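Local coordinates for enoyl-CoA hydratase/isomerase family protein (Pseudomonas syringae pv. tomato, PDB 3OT6) that belongs to the enoyl-CoA hydratase/isomerase family and probably acts on acyl-CoA thioesters, although its own substrate and reaction are not established, at residues D6-H11 with A17-N22; A39-A44 with S84-R89; L66-S71 with I77-Q82; V106-F111 with I144-D149; Y118-A123 with E184-A189. All coordinates share one frame; numbering follows the deposited sequence.

Contacts 1 and 5 both reach the six-stranded sheet, about 17 Å apart between centres: contact 1 at the hairpin on one edge, contact 5 nearer the other. Contact 2 follows contact 1 along the chain, and Leu19 CD2 lies 3.5 Å from Ala40 CB between them. Contacts 2 and 3 share helix 73-91. Ala87 of contact 2 meets Leu146 of contact 4, with Ala87 CB 3.7 Å from Leu146 CD1. Contacts 3 and 5 lie about 30 Å apart between centres. Diol molecules, probably from the crystallisation liquor, sit by Tyr10 in contact 1 and Val80 in contact 3. The helix start in contact 4 probably borders the oxyanion hole, as in crotonase relatives.

Contact 1. Residues D6-H11 with A17-N22; sequences DLVSYH and ATLTLN
Ser9 and Thr20 face each other as an antiparallel hydrogen-bonded pair. Ser9 N donates to Thr20 O at 2.9 Å, and Thr20 N returns a bond to Ser9 O. His11 and Thr18 form a second such pair, with His11 N to Thr18 O at 3.0 Å. At the other end Asn22 N donates to Leu7 O, just where the short helix gives way to the strand. On the face with Ser9, Thr18 and Thr20, one water joins three groups. It donates to Thr18 O and hydrogen-bonds Ser9 OG and Thr20 OG1, each at 2.8 Å. Ser9 OG stands between its backbone N and carbonyl carbon (chi1 67°), which brings it up to the water and to 3.2 Å from Thr20 CB. This is the beta hairpin 8-13/16-21, at one edge of the six-stranded sheet of the crotonase fold. Its other face is apolar. Val8 CG1 reaches Leu19 CB, and Val8 CG2 reaches Leu21 CD1 at 4.0 Å. Tyr10 and Leu19 lie alongside, pointing the same way, with Tyr10 CD1 3.8 Å from Leu19 CD1. The far end of the ring meets the methyl of Ala17 obliquely, with Ala17 CB 3.6 Å from Tyr10 CE1. Further out, Asp47 holds the Tyr10 hydroxyl through a hydrogen bond. Helix 31-46 covers this apolar face, and strand 50-54 extends the sheet beyond Leu19.

Contact 2. Residues A39-A44 with S84-R89; sequences AALDQA and STLARR
Arg89 and Asp42 join two nearly parallel helices of the crotonase fold, 31-46 and 73-91. The axes of the two short segments approach to 12.3 Å and make an angle of 15°. At this spacing long side chains span most of the gap. The polar part is a salt bridge. Arg89 NH2 donates to Asp42 OD1 at 2.6 Å. The bond is bent, and the donor comes from above the carboxylate plane. The two flat groups are turned 44° against each other, and the bond is single, from NH2 to OD1. Arg89 reaches this far because its chain is extended from CG to NE, with CG anti to the backbone N (chi1 168°). Helix 31-46 offers the guanidinium two more partners: Glu45 makes a second salt bridge to NH2, and the carbonyl of Asn38 accepts from NH1. These bonds would fix the rotation of the guanidinium, and its positive charge is probably shared between two carboxylates. The apolar part centres on Leu41. Its CB sits over the middle of one guanidinium face, 3.6 Å from Arg89 CZ. The two side chains run antiparallel alongside each other, and Leu41 CD1 lies 4.1 Å from Arg89 CD. Leu86 completes the group by lying across Leu41, with Leu86 CD1 3.7 Å from Leu41 CD1.

Contact 3. Residues L66-S71 with I77-Q82; sequences LKVMTS and INLVAQ
Met69, built as selenomethionine, reaches from helix 66-71 to Leu79 and Val80 on helix 73-91. The two are consecutive helices of the crotonase fold. Their short segments make an angle of 129°, with axes 9.4 Å apart at closest approach. From CB the Met69 side chain turns beside its own backbone N, which leaves CG anti to the carbonyl carbon (chi1 -75°). CG then lies 3.9 Å from Leu79 CD2. The chain bends about CB-CG (chi2 -73°) and again about CG-SE, which sets SE against two methyls. Met69 SE is 4.0 Å from Leu79 CD2 and 3.7 Å from Val80 CG2. Met69 crosses Leu79 at about a right angle and Val80 at a slant. Val68 comes in beside it, so Leu79 CD2 is shared between neighbouring residues of the shorter helix. No hydrogen bond crosses this contact; it is held by apolar side chains alone. Pro31 and Ile34 of helix 31-46 also pack on Leu79. Tyr64 touches it too, and Val80 borders a bound diol that is probably from the crystallisation liquor. On the Val68 side, Val68 CG1 lies 3.8 Å from Leu79 CD2.

Contact 4. Residues V106-F111 with I144-D149; sequences VAKGAF and IELARD
Phe111 and Leu146 each set CG beside their own backbone N, with chi1 -74° and -67°. In Leu146 the chain then runs straight on to CD1 (chi2 169°), and this methyl reaches the ring. It comes obliquely, 3.7 Å from Phe111 CD1 and 4.1 Å from Phe111 CG. Leu146 CB follows along the same side, 3.9 Å from Phe111 CD1. The next ring atom outward, Phe111 CE1, lies near the start of the following residue, with Ala147 N at the ring edge, near its plane. The methyl Ala147 CB is 4.3 Å from Phe111 CE1. These atoms join helix 108-113 to helix 141-150 in the buried interior of the crotonase fold. Helix 108-113 follows strand 103-106, with Ala107 at its N-cap position. In crotonase relatives the start of the matching helix supplies one peptide N-H of the oxyanion hole, so this end probably lies near the active site here. Lys108 sits in the first turn, and its chain bends so that the amine comes nearer helix 141-150. Lys108 NZ comes 4.2 Å from Leu146 CD1 and gives a weak hydrogen bond to the carbonyl of Gly83. Ala87 and Leu91 of helix 73-91 and Leu220 of helix 202-230 also pack on Leu146. Away from the ring, Arg148 grips Glu145 side-on, with NE to OE1 and NH2 to OE2.

Contact 5. Residues Y118-A123 with E184-A189; sequences YRIGVA and EELQGA
Ala189 N donates to Glu185 O at 2.7 Å, a backbone bond one turn long, leading into helix 186-197, and Ala189 and Leu186 of this turn pack on Ile120 and Val122. The helix lies against strand 118-122, which runs next to the edge strand 179-181 in the six-stranded sheet of the crotonase fold. No hydrogen bond crosses between the segments, and the contact is apolar. Ile120 and Val122 are two apart along the strand, so both side chains point to the helix, while Gly121 between them has none. Leu186 takes the centre. A chi1 of -179° puts its CG anti to the backbone N, which carries both methyls down to the sheet. Val122 CG1 meets it close to the root, 3.5 Å from Leu186 CB and 3.7 Å from Leu186 CD2. The two side chains are set crosswise. Leu186 CD1 reaches on to Ile120, 3.7 Å from Ile120 CG2. Here the side chains pass one another head to tail. Val181 of the neighbouring strand also touches Ile120 and Ala189, and Val193, one turn beyond Ala189, also touches Ile120. Pro102 packs on Leu186. The side chain of Glu185 accepts a bond from Ser182 N through OE1. The longer branch of Ile120 ends against the helix backbone, with Ile120 CD1 3.8 Å from Ala189 C and 4.2 Å from Ala189 CB.

Contact 1. Residues D6-H11 with A17-N22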
# COMPACT_ATOMS: atom_id res chain seq x y z
N ASP A 6 -2.96 16.16 9.24
CA ASP A 6 -2.35 16.61 7.99
C ASP A 6 -1.54 15.51 7.33
O ASP A 6 -1.58 15.40 6.11
CB ASP A 6 -1.53 17.91 8.14
CG ASP A 6 -2.32 19.04 8.88
OD1 ASP A 6 -3.50 19.30 8.50
OD2 ASP A 6 -1.77 19.64 9.85
N LEU A 7 -0.82 14.70 8.13
CA LEU A 7 -0.08 13.49 7.66
C LEU A 7 -0.91 12.51 6.78
O LEU A 7 -0.52 12.19 5.63
CB LEU A 7 0.49 12.71 8.85
CG LEU A 7 1.87 13.09 9.39
CD1 LEU A 7 2.44 11.93 10.20
CD2 LEU A 7 2.87 13.55 8.32
N VAL A 8 -2.01 11.99 7.34
CA VAL A 8 -2.96 11.30 6.54
C VAL A 8 -4.29 12.04 6.79
O VAL A 8 -4.89 11.87 7.86
CB VAL A 8 -3.03 9.77 6.96
CG1 VAL A 8 -4.15 9.07 6.28
CG2 VAL A 8 -1.65 9.02 6.73
N SER A 9 -4.71 12.91 5.86
CA SER A 9 -6.00 13.60 6.04
C SER A 9 -7.19 12.64 5.78
O SER A 9 -7.10 11.73 4.93
CB SER A 9 -6.11 14.81 5.14
OG SER A 9 -6.16 14.33 3.80
N TYR A 10 -8.30 12.81 6.50
CA TYR A 10 -9.46 11.97 6.25
C TYR A 10 -10.62 12.79 5.73
O TYR A 10 -11.14 13.66 6.38
CB TYR A 10 -9.84 11.29 7.55
CG TYR A 10 -11.01 10.32 7.47
CD1 TYR A 10 -10.79 8.96 7.28
CD2 TYR A 10 -12.32 10.77 7.64
CE1 TYR A 10 -11.85 8.06 7.20
CE2 TYR A 10 -13.39 9.87 7.57
CZ TYR A 10 -13.14 8.53 7.34
OH TYR A 10 -14.18 7.65 7.29
N HIS A 11 -11.11 12.49 4.56
CA HIS A 11 -12.35 13.16 4.20
C HIS A 11 -13.41 12.16 3.71
O HIS A 11 -13.14 11.40 2.83
CB HIS A 11 -12.08 14.33 3.22
CG HIS A 11 -13.06 14.41 2.08
ND1 HIS A 11 -14.15 15.27 2.09
CD2 HIS A 11 -13.11 13.74 0.89
CE1 HIS A 11 -14.83 15.11 0.96
NE2 HIS A 11 -14.22 14.19 0.22
N ALA A 17 -14.27 7.24 1.70
CA ALA A 17 -13.32 7.95 2.57
C ALA A 17 -11.96 8.04 1.86
O ALA A 17 -11.31 7.00 1.61
CB ALA A 17 -13.18 7.24 3.93
N THR A 18 -11.55 9.26 1.49
CA THR A 18 -10.26 9.50 0.89
C THR A 18 -9.27 9.72 2.01
O THR A 18 -9.49 10.61 2.85
CB THR A 18 -10.28 10.71 -0.03
OG1 THR A 18 -11.24 10.52 -1.07
CG2 THR A 18 -8.93 10.86 -0.70
N LEU A 19 -8.22 8.87 2.04
CA LEU A 19 -7.05 8.99 2.95
C LEU A 19 -5.89 9.53 2.15
O LEU A 19 -5.40 8.89 1.19
CB LEU A 19 -6.73 7.65 3.58
CG LEU A 19 -7.67 7.21 4.76
CD1 LEU A 19 -9.16 7.17 4.40
CD2 LEU A 19 -7.28 5.90 5.35
N THR A 20 -5.51 10.78 2.45
CA THR A 20 -4.49 11.44 1.64
C THR A 20 -3.22 11.47 2.44
O THR A 20 -3.21 12.05 3.54
CB THR A 20 -4.87 12.84 1.25
OG1 THR A 20 -6.11 12.81 0.52
CG2 THR A 20 -3.80 13.42 0.34
N LEU A 21 -2.19 10.77 1.98
CA LEU A 21 -0.94 10.81 2.69
C LEU A 21 -0.26 12.08 2.26
O LEU A 21 -0.25 12.41 1.06
CB LEU A 21 -0.08 9.61 2.33
CG LEU A 21 1.35 9.52 2.86
CD1 LEU A 21 1.51 9.65 4.40
CD2 LEU A 21 2.02 8.25 2.32
N ASN A 22 0.30 12.80 3.22
CA ASN A 22 1.04 14.02 2.92
C ASN A 22 2.18 14.26 3.95
O ASN A 22 1.99 14.92 5.00
CB ASN A 22 0.05 15.18 2.86
CG ASN A 22 0.71 16.50 2.61
OD1 ASN A 22 1.87 16.57 2.19
ND2 ASN A 22 -0.01 17.56 2.89
O HOH W 1 -8.22 13.15 2.34

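Contact 2. Residues A39-A44 with S84-R89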
# COMPACT_ATOMS: atom_id res chain seq x y z
N ALA A 39 -5.38 5.44 12.51
CA ALA A 39 -6.41 6.27 13.08
C ALA A 39 -7.40 6.56 11.97
O ALA A 39 -8.59 6.53 12.18
CB ALA A 39 -5.86 7.55 13.66
N ALA A 40 -6.90 6.73 10.76
CA ALA A 40 -7.79 7.05 9.65
C ALA A 40 -8.60 5.85 9.29
O ALA A 40 -9.66 6.00 8.73
CB ALA A 40 -7.03 7.60 8.39
N LEU A 41 -8.11 4.67 9.58
CA LEU A 41 -8.78 3.46 9.10
C LEU A 41 -9.77 3.06 10.12
O LEU A 41 -10.78 2.49 9.77
CB LEU A 41 -7.81 2.29 8.80
CG LEU A 41 -7.00 2.30 7.47
CD1 LEU A 41 -5.82 1.32 7.55
CD2 LEU A 41 -7.87 2.05 6.22
N ASP A 42 -9.48 3.37 11.38
CA ASP A 42 -10.44 3.22 12.43
C ASP A 42 -11.71 3.99 12.08
O ASP A 42 -12.82 3.47 12.24
CB ASP A 42 -9.87 3.72 13.74
CG ASP A 42 -8.85 2.74 14.33
OD1 ASP A 42 -8.85 1.55 13.96
OD2 ASP A 42 -7.99 3.17 15.12
N GLN A 43 -11.52 5.20 11.56
CA GLN A 43 -12.59 6.11 11.31
C GLN A 43 -13.35 5.57 10.13
O GLN A 43 -14.59 5.54 10.16
CB GLN A 43 -12.03 7.51 11.02
CG GLN A 43 -13.12 8.55 10.80
CD GLN A 43 -14.11 8.63 11.99
OE1 GLN A 43 -13.72 8.62 13.16
NE2 GLN A 43 -15.40 8.68 11.68
N ALA A 44 -12.62 5.09 9.10
CA ALA A 44 -13.21 4.53 7.88
C ALA A 44 -14.06 3.30 8.19
O ALA A 44 -15.05 3.08 7.53
CB ALA A 44 -12.13 4.20 6.83
N SER A 84 4.35 -3.54 8.14
CA SER A 84 3.83 -4.84 7.71
C SER A 84 2.47 -5.17 8.36
O SER A 84 1.59 -5.76 7.69
CB SER A 84 4.81 -5.93 8.11
OG SER A 84 6.03 -5.69 7.45
N THR A 85 2.32 -4.83 9.67
CA THR A 85 1.07 -4.99 10.43
C THR A 85 -0.02 -4.14 9.73
O THR A 85 -1.18 -4.63 9.56
CB THR A 85 1.26 -4.53 11.91
OG1 THR A 85 2.16 -5.44 12.62
CG2 THR A 85 -0.07 -4.44 12.64
N LEU A 86 0.36 -2.93 9.27
CA LEU A 86 -0.56 -2.07 8.53
C LEU A 86 -0.91 -2.72 7.20
O LEU A 86 -2.08 -2.67 6.79
CB LEU A 86 -0.02 -0.63 8.32
CG LEU A 86 -0.78 0.27 7.34
CD1 LEU A 86 -2.20 0.65 7.89
CD2 LEU A 86 -0.03 1.57 6.98
N ALA A 87 0.06 -3.33 6.51
CA ALA A 87 -0.28 -4.03 5.25
C ALA A 87 -1.31 -5.17 5.54
O ALA A 87 -2.27 -5.37 4.80
CB ALA A 87 1.00 -4.59 4.51
N ARG A 88 -1.06 -5.94 6.57
CA ARG A 88 -1.96 -7.00 6.96
C ARG A 88 -3.35 -6.41 7.34
O ARG A 88 -4.38 -6.99 7.07
CB ARG A 88 -1.34 -7.76 8.13
CG ARG A 88 -1.98 -9.09 8.35
CD ARG A 88 -2.47 -9.15 9.74
NE ARG A 88 -2.92 -10.46 10.16
CZ ARG A 88 -4.21 -10.74 10.36
NH1 ARG A 88 -5.11 -9.78 10.19
NH2 ARG A 88 -4.57 -11.96 10.73
N ARG A 89 -3.39 -5.22 7.91
CA ARG A 89 -4.68 -4.72 8.34
C ARG A 89 -5.43 -4.29 7.10
O ARG A 89 -6.60 -4.55 6.99
CB ARG A 89 -4.54 -3.55 9.32
CG ARG A 89 -5.83 -2.84 9.53
CD ARG A 89 -5.68 -1.61 10.39
NE ARG A 89 -7.01 -1.13 10.74
CZ ARG A 89 -7.25 -0.09 11.50
NH1 ARG A 89 -6.26 0.62 12.01
NH2 ARG A 89 -8.49 0.21 11.77

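Contact 3. Residues L66-S71 with I77-Q82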
# COMPACT_ATOMS: atom_id res chain seq x y z
N LEU A 66 13.87 6.69 5.82
CA LEU A 66 15.25 6.17 5.89
C LEU A 66 15.97 6.67 7.14
O LEU A 66 16.75 5.95 7.77
CB LEU A 66 16.02 6.66 4.66
CG LEU A 66 16.42 5.69 3.53
CD1 LEU A 66 17.86 5.22 3.85
CD2 LEU A 66 15.42 4.48 3.23
N LYS A 67 15.68 7.91 7.48
CA LYS A 67 16.16 8.49 8.70
C LYS A 67 15.81 7.61 9.91
O LYS A 67 16.70 7.20 10.63
CB LYS A 67 15.63 9.93 8.79
CG LYS A 67 16.30 10.81 9.85
CD LYS A 67 15.54 10.72 11.22
CE LYS A 67 16.21 11.63 12.30
NZ LYS A 67 16.73 12.93 11.69
N VAL A 68 14.53 7.25 10.10
CA VAL A 68 14.15 6.29 11.15
C VAL A 68 14.82 4.94 11.01
O VAL A 68 15.28 4.38 12.02
CB VAL A 68 12.62 6.09 11.30
CG1 VAL A 68 12.27 4.98 12.33
CG2 VAL A 68 11.98 7.36 11.69
N MSE A 69 14.88 4.43 9.78
CA MSE A 69 15.44 3.09 9.49
C MSE A 69 16.89 2.92 9.91
O MSE A 69 17.30 1.86 10.40
CB MSE A 69 15.29 2.76 7.99
CG MSE A 69 13.82 2.38 7.59
SE MSE A 69 13.27 0.61 8.22
CE MSE A 69 14.83 -0.37 7.64
N THR A 70 17.65 3.99 9.69
CA THR A 70 19.08 3.97 9.94
C THR A 70 19.41 4.50 11.33
O THR A 70 20.56 4.53 11.71
CB THR A 70 19.87 4.73 8.83
OG1 THR A 70 19.38 6.09 8.68
CG2 THR A 70 19.79 3.96 7.50
N SER A 71 18.41 4.88 12.11
CA SER A 71 18.67 5.49 13.41
C SER A 71 19.06 4.42 14.44
O SER A 71 19.83 4.67 15.36
CB SER A 71 17.44 6.28 13.89
OG SER A 71 16.45 5.38 14.39
N ILE A 77 13.41 -2.20 13.26
CA ILE A 77 12.64 -3.40 13.48
C ILE A 77 11.17 -3.06 13.81
O ILE A 77 10.25 -3.76 13.32
CB ILE A 77 13.26 -4.25 14.57
CG1 ILE A 77 14.50 -4.97 14.02
CG2 ILE A 77 12.23 -5.26 15.16
CD1 ILE A 77 15.31 -5.72 15.12
N ASN A 78 10.97 -1.98 14.57
CA ASN A 78 9.67 -1.65 15.03
C ASN A 78 8.93 -0.96 13.89
O ASN A 78 7.71 -1.15 13.69
CB ASN A 78 9.70 -0.78 16.31
CG ASN A 78 8.37 -0.04 16.52
OD1 ASN A 78 8.21 1.17 16.13
ND2 ASN A 78 7.35 -0.78 17.07
N LEU A 79 9.68 -0.19 13.09
CA LEU A 79 9.09 0.47 11.97
C LEU A 79 8.57 -0.56 10.94
O LEU A 79 7.44 -0.44 10.44
CB LEU A 79 10.03 1.52 11.33
CG LEU A 79 9.52 2.28 10.07
CD1 LEU A 79 8.24 3.08 10.31
CD2 LEU A 79 10.55 3.24 9.46
N VAL A 80 9.38 -1.57 10.62
CA VAL A 80 8.97 -2.48 9.58
C VAL A 80 7.86 -3.33 10.12
O VAL A 80 6.93 -3.66 9.38
CB VAL A 80 10.14 -3.33 9.06
CG1 VAL A 80 9.63 -4.66 8.29
CG2 VAL A 80 11.08 -2.43 8.30
N ALA A 81 7.93 -3.70 11.39
CA ALA A 81 6.81 -4.50 11.98
C ALA A 81 5.47 -3.75 11.92
O ALA A 81 4.39 -4.36 11.62
CB ALA A 81 7.12 -4.98 13.42
N GLN A 82 5.51 -2.43 12.13
CA GLN A 82 4.28 -1.64 12.16
C GLN A 82 3.77 -1.52 10.75
O GLN A 82 2.58 -1.58 10.48
CB GLN A 82 4.54 -0.24 12.64
CG GLN A 82 4.79 0.06 14.09
CD GLN A 82 5.14 1.64 14.18
OE1 GLN A 82 6.35 2.01 14.15
NE2 GLN A 82 4.08 2.56 14.21

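Contact 4. Residues V106-F111 with I144-D149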
# COMPACT_ATOMS: atom_id res chain seq x y z
N VAL A 106 7.45 3.46 -4.52
CA VAL A 106 8.73 2.75 -4.47
C VAL A 106 8.82 2.11 -3.11
O VAL A 106 8.43 2.73 -2.11
CB VAL A 106 9.91 3.70 -4.66
CG1 VAL A 106 11.29 2.99 -4.50
CG2 VAL A 106 9.85 4.42 -6.03
N ALA A 107 9.30 0.86 -3.08
CA ALA A 107 9.62 0.12 -1.83
C ALA A 107 8.29 0.03 -1.04
O ALA A 107 7.29 -0.32 -1.67
CB ALA A 107 10.77 0.78 -1.04
N LYS A 108 8.25 0.36 0.27
CA LYS A 108 6.99 0.30 1.05
C LYS A 108 5.88 1.06 0.31
O LYS A 108 4.73 0.63 0.32
CB LYS A 108 7.15 0.81 2.50
CG LYS A 108 5.90 0.61 3.41
CD LYS A 108 5.67 -0.90 3.77
CE LYS A 108 4.26 -1.24 4.42
NZ LYS A 108 4.16 -2.81 4.42
N GLY A 109 6.20 2.15 -0.36
CA GLY A 109 5.14 2.81 -1.12
C GLY A 109 4.54 1.85 -2.16
O GLY A 109 3.34 1.87 -2.44
N ALA A 110 5.36 1.01 -2.78
CA ALA A 110 4.77 0.06 -3.71
C ALA A 110 4.09 -1.12 -2.95
O ALA A 110 3.17 -1.75 -3.50
CB ALA A 110 5.78 -0.44 -4.77
N PHE A 111 4.54 -1.44 -1.73
CA PHE A 111 3.80 -2.38 -0.92
C PHE A 111 2.39 -1.95 -0.59
O PHE A 111 1.51 -2.79 -0.38
CB PHE A 111 4.56 -2.79 0.30
CG PHE A 111 5.69 -3.74 -0.02
CD1 PHE A 111 5.43 -4.96 -0.69
CD2 PHE A 111 7.00 -3.43 0.28
CE1 PHE A 111 6.50 -5.86 -1.01
CE2 PHE A 111 8.04 -4.28 -0.03
CZ PHE A 111 7.81 -5.50 -0.69
N ILE A 144 8.36 -9.92 0.70
CA ILE A 144 8.46 -10.99 -0.28
C ILE A 144 7.06 -11.55 -0.47
O ILE A 144 6.60 -11.72 -1.60
CB ILE A 144 9.38 -12.09 0.21
CG1 ILE A 144 10.86 -11.62 0.15
CG2 ILE A 144 9.07 -13.37 -0.54
CD1 ILE A 144 11.85 -12.49 0.94
N GLU A 145 6.40 -11.79 0.66
CA GLU A 145 5.11 -12.47 0.68
C GLU A 145 3.95 -11.60 0.14
O GLU A 145 3.06 -12.12 -0.57
CB GLU A 145 4.82 -13.07 2.08
CG GLU A 145 5.76 -14.28 2.49
CD GLU A 145 5.96 -15.32 1.37
OE1 GLU A 145 5.01 -15.57 0.60
OE2 GLU A 145 7.09 -15.90 1.23
N LEU A 146 3.98 -10.29 0.39
CA LEU A 146 3.03 -9.39 -0.27
C LEU A 146 3.26 -9.39 -1.75
O LEU A 146 2.31 -9.34 -2.53
CB LEU A 146 3.19 -7.97 0.23
CG LEU A 146 2.82 -7.66 1.71
CD1 LEU A 146 3.30 -6.25 2.09
CD2 LEU A 146 1.36 -7.74 1.90
N ALA A 147 4.50 -9.45 -2.20
CA ALA A 147 4.77 -9.39 -3.64
C ALA A 147 4.40 -10.71 -4.29
O ALA A 147 3.79 -10.76 -5.36
CB ALA A 147 6.16 -9.04 -3.91
N ARG A 148 4.67 -11.80 -3.58
CA ARG A 148 4.43 -13.11 -4.13
C ARG A 148 2.98 -13.29 -4.43
O ARG A 148 2.62 -13.93 -5.42
CB ARG A 148 4.91 -14.20 -3.18
CG ARG A 148 5.01 -15.56 -3.90
CD ARG A 148 5.22 -16.78 -2.98
NE ARG A 148 6.28 -16.61 -1.97
CZ ARG A 148 7.56 -16.87 -2.21
NH1 ARG A 148 7.95 -17.33 -3.46
NH2 ARG A 148 8.44 -16.67 -1.21
N ASP A 149 2.13 -12.74 -3.58
CA ASP A 149 0.74 -13.04 -3.64
C ASP A 149 0.07 -12.24 -4.71
O ASP A 149 -0.96 -12.69 -5.20
CB ASP A 149 0.04 -12.79 -2.27
CG ASP A 149 -1.34 -13.46 -2.19
OD1 ASP A 149 -1.37 -14.72 -2.25
OD2 ASP A 149 -2.38 -12.75 -2.16

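Contact 5. Residues Y118-A123 with E184-A189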
# COMPACT_ATOMS: atom_id res chain seq x y z
N TYR A 118 -8.16 -2.79 -5.07
CA TYR A 118 -8.18 -2.27 -6.41
C TYR A 118 -7.07 -1.18 -6.44
O TYR A 118 -6.95 -0.37 -5.47
CB TYR A 118 -9.58 -1.64 -6.78
CG TYR A 118 -9.70 -1.50 -8.28
CD1 TYR A 118 -10.26 -2.53 -9.04
CD2 TYR A 118 -9.13 -0.42 -8.95
CE1 TYR A 118 -10.30 -2.47 -10.43
CE2 TYR A 118 -9.16 -0.34 -10.39
CZ TYR A 118 -9.74 -1.38 -11.11
OH TYR A 118 -9.78 -1.40 -12.48
N ARG A 119 -6.31 -1.10 -7.54
CA ARG A 119 -5.19 -0.14 -7.59
C ARG A 119 -5.22 0.62 -8.87
O ARG A 119 -5.29 0.02 -9.92
CB ARG A 119 -3.83 -0.85 -7.47
CG ARG A 119 -3.54 -1.45 -6.09
CD ARG A 119 -4.09 -2.87 -5.89
NE ARG A 119 -4.06 -3.63 -7.15
CZ ARG A 119 -3.03 -4.37 -7.56
NH1 ARG A 119 -1.94 -4.53 -6.79
NH2 ARG A 119 -3.09 -4.97 -8.76
N ILE A 120 -5.10 1.93 -8.81
CA ILE A 120 -5.11 2.76 -10.04
C ILE A 120 -3.92 3.66 -10.05
O ILE A 120 -3.62 4.32 -9.03
CB ILE A 120 -6.36 3.68 -10.13
CG1 ILE A 120 -7.63 2.84 -9.94
CG2 ILE A 120 -6.39 4.43 -11.49
CD1 ILE A 120 -8.96 3.68 -9.99
N GLY A 121 -3.22 3.68 -11.16
CA GLY A 121 -2.04 4.54 -11.26
C GLY A 121 -2.21 5.57 -12.36
O GLY A 121 -3.21 5.54 -13.06
N VAL A 122 -1.25 6.46 -12.53
CA VAL A 122 -1.36 7.53 -13.56
C VAL A 122 -0.22 7.40 -14.54
O VAL A 122 0.90 7.08 -14.13
CB VAL A 122 -1.47 8.98 -12.94
CG1 VAL A 122 -2.75 9.08 -12.16
CG2 VAL A 122 -0.32 9.28 -12.02
N ALA A 123 -0.52 7.58 -15.83
CA ALA A 123 0.51 7.62 -16.91
C ALA A 123 1.51 8.77 -16.75
O ALA A 123 1.13 9.89 -16.35
CB ALA A 123 -0.19 7.75 -18.28
N GLU A 184 -4.99 13.57 -14.70
CA GLU A 184 -6.24 14.33 -14.49
C GLU A 184 -7.42 13.40 -14.23
O GLU A 184 -8.27 13.69 -13.41
CB GLU A 184 -6.53 15.32 -15.66
CG GLU A 184 -5.40 16.34 -15.87
CD GLU A 184 -4.22 15.75 -16.70
OE1 GLU A 184 -4.46 14.81 -17.53
OE2 GLU A 184 -3.07 16.23 -16.52
N GLU A 185 -7.46 12.26 -14.92
CA GLU A 185 -8.51 11.28 -14.69
C GLU A 185 -8.48 10.55 -13.34
O GLU A 185 -9.45 9.94 -12.97
CB GLU A 185 -8.53 10.28 -15.83
CG GLU A 185 -8.76 10.91 -17.18
CD GLU A 185 -8.33 10.01 -18.32
OE1 GLU A 185 -7.33 9.23 -18.16
OE2 GLU A 185 -9.00 10.07 -19.39
N LEU A 186 -7.38 10.65 -12.59
CA LEU A 186 -7.20 9.82 -11.40
C LEU A 186 -8.33 9.86 -10.36
O LEU A 186 -8.87 8.81 -9.98
CB LEU A 186 -5.84 10.06 -10.76
CG LEU A 186 -5.58 9.20 -9.53
CD1 LEU A 186 -5.54 7.70 -9.88
CD2 LEU A 186 -4.31 9.61 -8.88
N GLN A 187 -8.68 11.04 -9.87
CA GLN A 187 -9.72 11.14 -8.86
C GLN A 187 -11.04 10.55 -9.42
O GLN A 187 -11.72 9.76 -8.75
CB GLN A 187 -9.90 12.59 -8.47
CG GLN A 187 -10.83 12.85 -7.25
CD GLN A 187 -11.36 14.31 -7.23
OE1 GLN A 187 -10.85 15.17 -6.48
NE2 GLN A 187 -12.35 14.59 -8.10
N GLY A 188 -11.35 10.89 -10.68
CA GLY A 188 -12.57 10.47 -11.31
C GLY A 188 -12.60 8.98 -11.54
O GLY A 188 -13.65 8.34 -11.40
N ALA A 189 -11.46 8.40 -11.91
CA ALA A 189 -11.43 6.95 -12.15
C ALA A 189 -11.65 6.18 -10.81
O ALA A 189 -12.41 5.17 -10.76
CB ALA A 189 -10.16 6.55 -12.85